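Local coordinates for tubulin binding cofactor C (Leishmania major, PDB 5AJ8), which probably acts as a chaperone in tubulin heterodimer assembly, as its relatives do by stimulating GTP hydrolysis on tubulin, and is represented here by its C-terminal domain, at residues Y40-A45 against A117-R122; N55-V60 against E160-T165. The protein carries 1 engineered substitution. All blocks are in the same frame, centred on the assembly; numbering follows the deposited sequence. Where two conformers were deposited one is given.

Interaction 1: residues Y40-A45 against A117-R122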
# COMPACT_ATOMS: atom_id res chain seq x y z
N TYR A 40 -5.10 3.58 -4.63
CA TYR A 40 -3.85 3.79 -5.35
C TYR A 40 -3.07 4.92 -4.69
O TYR A 40 -3.53 6.07 -4.72
CB TYR A 40 -4.17 4.15 -6.79
CG TYR A 40 -4.87 3.06 -7.54
CD1 TYR A 40 -4.18 1.97 -8.01
CD2 TYR A 40 -6.24 3.12 -7.78
CE1 TYR A 40 -4.82 0.97 -8.68
CE2 TYR A 40 -6.89 2.14 -8.48
CZ TYR A 40 -6.17 1.06 -8.91
OH TYR A 40 -6.80 0.07 -9.61
N CYS A 41 -1.94 4.59 -4.06
CA CYS A 41 -1.09 5.58 -3.40
C CYS A 41 0.23 5.83 -4.15
O CYS A 41 1.00 4.91 -4.43
CB CYS A 41 -0.73 5.17 -1.97
SG CYS A 41 -2.09 4.56 -0.95
N LEU A 42 0.49 7.10 -4.45
CA LEU A 42 1.82 7.51 -4.85
C LEU A 42 2.75 7.25 -3.64
O LEU A 42 2.29 7.15 -2.50
CB LEU A 42 1.83 8.97 -5.28
CG LEU A 42 0.92 9.35 -6.46
CD1 LEU A 42 1.04 10.83 -6.80
CD2 LEU A 42 1.21 8.49 -7.69
N PRO A 43 4.06 7.08 -3.88
CA PRO A 43 4.96 6.76 -2.77
C PRO A 43 4.87 7.75 -1.61
O PRO A 43 4.86 8.93 -1.84
CB PRO A 43 6.36 6.79 -3.44
CG PRO A 43 6.08 6.43 -4.87
CD PRO A 43 4.76 7.06 -5.18
N ILE A 44 4.78 7.24 -0.38
CA ILE A 44 4.72 8.04 0.84
C ILE A 44 6.09 8.00 1.52
O ILE A 44 6.62 6.92 1.75
CB ILE A 44 3.68 7.45 1.80
CG1 ILE A 44 2.34 7.23 1.10
CG2 ILE A 44 3.53 8.31 3.03
CD1 ILE A 44 1.75 8.51 0.54
N ALA A 45 6.66 9.16 1.80
CA ALA A 45 7.98 9.26 2.38
C ALA A 45 7.82 9.29 3.89
O ALA A 45 8.17 10.26 4.54
CB ALA A 45 8.71 10.50 1.88
N ALA A 117 11.07 1.43 -9.25
CA ALA A 117 12.26 1.73 -8.42
C ALA A 117 12.56 3.22 -8.41
O ALA A 117 12.83 3.77 -7.36
CB ALA A 117 13.49 0.95 -8.89
N GLU A 118 12.49 3.86 -9.58
CA GLU A 118 12.71 5.31 -9.68
C GLU A 118 11.66 6.10 -8.91
O GLU A 118 11.98 7.03 -8.19
CB GLU A 118 12.68 5.76 -11.16
CG GLU A 118 13.99 5.51 -11.90
CD GLU A 118 13.85 5.73 -13.40
OE1 GLU A 118 13.14 4.94 -14.06
OE2 GLU A 118 14.42 6.71 -13.91
N TRP A 119 10.40 5.74 -9.10
CA TRP A 119 9.30 6.38 -8.35
C TRP A 119 9.52 6.27 -6.84
O TRP A 119 9.40 7.25 -6.09
CB TRP A 119 7.96 5.70 -8.67
CG TRP A 119 7.18 6.32 -9.76
CD1 TRP A 119 7.17 5.98 -11.07
CD2 TRP A 119 6.27 7.42 -9.62
NE1 TRP A 119 6.32 6.80 -11.77
CE2 TRP A 119 5.76 7.69 -10.90
CE3 TRP A 119 5.87 8.21 -8.55
CZ2 TRP A 119 4.83 8.70 -11.13
CZ3 TRP A 119 4.97 9.22 -8.78
CH2 TRP A 119 4.46 9.46 -10.05
N VAL A 120 9.85 5.07 -6.39
CA VAL A 120 10.01 4.80 -4.97
C VAL A 120 11.26 5.50 -4.42
O VAL A 120 11.25 5.98 -3.29
CB VAL A 120 10.04 3.29 -4.72
CG1 VAL A 120 10.50 2.97 -3.32
CG2 VAL A 120 8.65 2.69 -4.97
N SER A 121 12.32 5.55 -5.21
CA SER A 121 13.55 6.25 -4.79
C SER A 121 13.31 7.78 -4.77
O SER A 121 13.59 8.43 -3.77
CB SER A 121 14.71 5.91 -5.73
OG SER A 121 15.80 6.78 -5.51
N ARG A 122 12.79 8.34 -5.87
CA ARG A 122 12.72 9.80 -6.04
C ARG A 122 11.54 10.43 -5.29
O ARG A 122 11.71 11.46 -4.67
CB ARG A 122 12.68 10.17 -7.52
CG ARG A 122 13.79 9.59 -8.38
CD ARG A 122 15.12 10.21 -8.04
NE ARG A 122 15.13 11.62 -8.40
CZ ARG A 122 15.64 12.12 -9.53
NH1 ARG A 122 16.20 11.33 -10.44
NH2 ARG A 122 15.59 13.43 -9.76

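Interaction 2: residues N55-V60 against E160-T165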
# COMPACT_ATOMS: atom_id res chain seq x y z
N ASN A 55 -12.12 -5.66 2.30
CA ASN A 55 -12.38 -5.92 0.87
C ASN A 55 -11.85 -4.80 -0.01
O ASN A 55 -12.58 -4.23 -0.80
CB ASN A 55 -13.88 -6.12 0.65
CG ASN A 55 -14.21 -6.58 -0.76
OD1 ASN A 55 -13.41 -7.24 -1.43
ND2 ASN A 55 -15.42 -6.25 -1.20
N CYS A 56 -10.58 -4.45 0.19
CA CYS A 56 -9.94 -3.41 -0.61
C CYS A 56 -8.71 -3.99 -1.27
O CYS A 56 -8.10 -4.91 -0.75
CB CYS A 56 -9.52 -2.21 0.26
SG CYS A 56 -10.86 -1.27 0.97
N ARG A 57 -8.36 -3.42 -2.43
CA ARG A 57 -7.08 -3.67 -3.10
C ARG A 57 -6.27 -2.39 -2.96
O ARG A 57 -6.73 -1.34 -3.40
CB ARG A 57 -7.32 -3.98 -4.59
CG ARG A 57 -7.55 -5.42 -4.97
CD ARG A 57 -8.78 -6.00 -4.33
NE ARG A 57 -9.99 -5.18 -4.47
CZ ARG A 57 -11.07 -5.34 -3.70
NH1 ARG A 57 -11.09 -6.31 -2.76
NH2 ARG A 57 -12.12 -4.53 -3.88
N VAL A 58 -5.09 -2.47 -2.35
CA VAL A 58 -4.28 -1.30 -1.99
C VAL A 58 -2.89 -1.37 -2.61
O VAL A 58 -2.23 -2.41 -2.53
CB VAL A 58 -4.16 -1.21 -0.48
CG1 VAL A 58 -3.46 0.07 -0.04
CG2 VAL A 58 -5.55 -1.28 0.14
N TYR A 59 -2.47 -0.30 -3.30
CA TYR A 59 -1.16 -0.21 -3.93
C TYR A 59 -0.44 0.92 -3.23
O TYR A 59 -0.85 2.06 -3.34
CB TYR A 59 -1.28 0.07 -5.43
CG TYR A 59 -2.09 -0.99 -6.19
CD1 TYR A 59 -3.46 -0.97 -6.17
CD2 TYR A 59 -1.46 -2.01 -6.90
CE1 TYR A 59 -4.20 -1.94 -6.84
CE2 TYR A 59 -2.19 -2.99 -7.57
CZ TYR A 59 -3.57 -2.95 -7.53
OH TYR A 59 -4.33 -3.88 -8.23
N VAL A 60 0.60 0.61 -2.48
CA VAL A 60 1.28 1.63 -1.66
C VAL A 60 2.79 1.37 -1.54
O VAL A 60 3.23 0.22 -1.36
CB VAL A 60 0.65 1.70 -0.23
CG1 VAL A 60 0.71 0.35 0.47
CG2 VAL A 60 1.26 2.80 0.62
N GLU A 160 -2.77 -14.56 -9.35
CA GLU A 160 -3.73 -13.82 -8.55
C GLU A 160 -3.33 -12.35 -8.47
O GLU A 160 -4.04 -11.57 -7.87
CB GLU A 160 -3.81 -14.40 -7.13
CG GLU A 160 -4.07 -15.90 -7.07
CD GLU A 160 -4.02 -16.46 -5.65
OE1 GLU A 160 -3.04 -16.19 -4.91
OE2 GLU A 160 -4.96 -17.18 -5.29
N GLU A 161 -2.21 -11.96 -9.06
CA GLU A 161 -1.82 -10.54 -9.01
C GLU A 161 -2.81 -9.73 -9.85
O GLU A 161 -3.19 -10.15 -10.91
CB GLU A 161 -0.36 -10.33 -9.45
CG GLU A 161 0.65 -10.71 -8.37
CD GLU A 161 2.12 -10.74 -8.85
OE1 GLU A 161 2.43 -10.32 -9.98
OE2 GLU A 161 2.97 -11.18 -8.07
N ARG A 162 -3.25 -8.60 -9.33
CA ARG A 162 -4.11 -7.70 -10.10
C ARG A 162 -3.24 -6.55 -10.65
O ARG A 162 -2.89 -5.63 -9.92
CB ARG A 162 -5.22 -7.17 -9.21
CG ARG A 162 -6.20 -6.19 -9.83
CD ARG A 162 -7.07 -5.70 -8.68
NE ARG A 162 -8.15 -4.80 -9.08
CZ ARG A 162 -8.06 -3.48 -9.19
NH1 ARG A 162 -6.89 -2.84 -9.00
NH2 ARG A 162 -9.15 -2.80 -9.53
N ALA A 163 -2.90 -6.66 -11.92
CA ALA A 163 -2.00 -5.72 -12.59
C ALA A 163 -2.80 -4.54 -13.12
O ALA A 163 -3.30 -4.57 -14.22
CB ALA A 163 -1.25 -6.44 -13.71
N SER A 164 -2.97 -3.50 -12.30
CA SER A 164 -3.87 -2.39 -12.63
C SER A 164 -3.19 -1.39 -13.60
O SER A 164 -2.06 -0.93 -13.34
CB SER A 164 -4.33 -1.68 -11.36
OG SER A 164 -5.10 -0.52 -11.63
N THR A 165 -3.93 -1.05 -14.67
CA THR A 165 -3.49 -0.03 -15.61
C THR A 165 -4.07 1.33 -15.26
O THR A 165 -3.85 2.28 -15.98
CB THR A 165 -3.87 -0.39 -17.05
OG1 THR A 165 -5.28 -0.56 -17.15
CG2 THR A 165 -3.15 -1.70 -17.50

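Interaction 1: residues Y40-A45 against A117-R122
Leu42 swings its isobutyl group to the Trp119 indole by setting CG beside its backbone N (chi1 -60°); with CD1 running straight on from CA (chi2 -179°), CD2 is the branch that meets the ring. The six-membered ring of Trp119 lies beside both Leu42 and Pro43. Leu42 CD2 rests 4.0 Å from Trp119 CZ3 and 4.1 Å from Trp119 CH2, approaching at a slant. Pro43 lies nearer the helix: its CD packs 3.7 Å from Trp119 CE3, while its CG sits 3.6 Å from the backbone O of Trp119. The proline and indole side chains run nearly perpendicular to each other. Pro43 CG also comes 4.3 Å from Val120 CA, so the pyrrolidine lies against the helix backbone as well as the ring. No hydrogen bond joins the two segments. Proline suits a place where the chain leaves a strand, since its ring gives a compact apolar surface and its nitrogen needs no acceptor; tryptophan offers a broad surface that two residues can share. Outside the two segments, Tyr113 meets the Trp119 indole edge-to-face, and Val120 touches Ala61 and Trp78. Helix 116-122 is thereby laid against the loop following strand 38-41, beside strands 56-62 and 73-79 of the parallel beta-helix.

Interaction 2: residues N55-V60 against E160-T165
Tyr59 and Arg162 join through a single phenol oxygen that both gives and receives a hydrogen bond. Tyr59 OH donates to the backbone O of Arg162 at 2.8 Å, from above the carbonyl plane, and accepts from Arg162 NH1 at 2.9 Å. The second bond is nearly straight, with an angle of 165° at the hydrogen, and the phenol oxygen lies in the plane of the guanidinium. Arg162 CG lies anti to the backbone N (chi1 179°) and the chain runs extended to NE, passing CD by the phenol oxygen; a turn about the last bond (chi4 -88°) brings NH1 to it. Arg57 crosses Arg162 at about a right angle, its CG 3.8 Å from Arg162 CD, and Ser164 CB lies 3.8 Å from Tyr59 OH. Bends at chi2 and chi3 carry Arg57 NH1 to Asn55 OD1, 2.8 Å away, while Asn55 ND2 is held by Asp36. Further out, Tyr76 stacks on the Tyr59 ring and its hydroxyl bonds to Arg162 N; Tyr40, nearly parallel to Tyr59 on the neighbouring strand, bonds to Arg162 NH1 and Ser164 OG. Tyrosine suits this place because its ring packs with those of neighbouring strands while its hydroxyl reaches the covering loop. Arginine supplies a long donor arm, and its guanidinium probably polarises the Tyr59 hydroxyl, making it a stronger donor to the carbonyl, so the two bonds would reinforce each other.

Overall arrangement
Both interactions reach the same parallel sheet of the beta-helix, through its neighbouring strands 38-41 and 56-62, with centres about 16 Å apart. The segments alternate along the chain: 40-45, 55-60, 117-122, then 160-165, so each of the two strands is met by an element that comes much later. The strands are joined directly, Cys41 N lying 2.8 Å from Tyr59 O, a probable hydrogen bond. Interaction 1 brings helix 116-122 against the loop after strand 38-41, whereas interaction 2 lays the loop 160-165 across strand 56-62. Tyr40, in segment 40-45 though not in its contact with the helix, ties that segment to 160-165. Late parts of the C-terminal domain are thus folded back onto its beta-helical core.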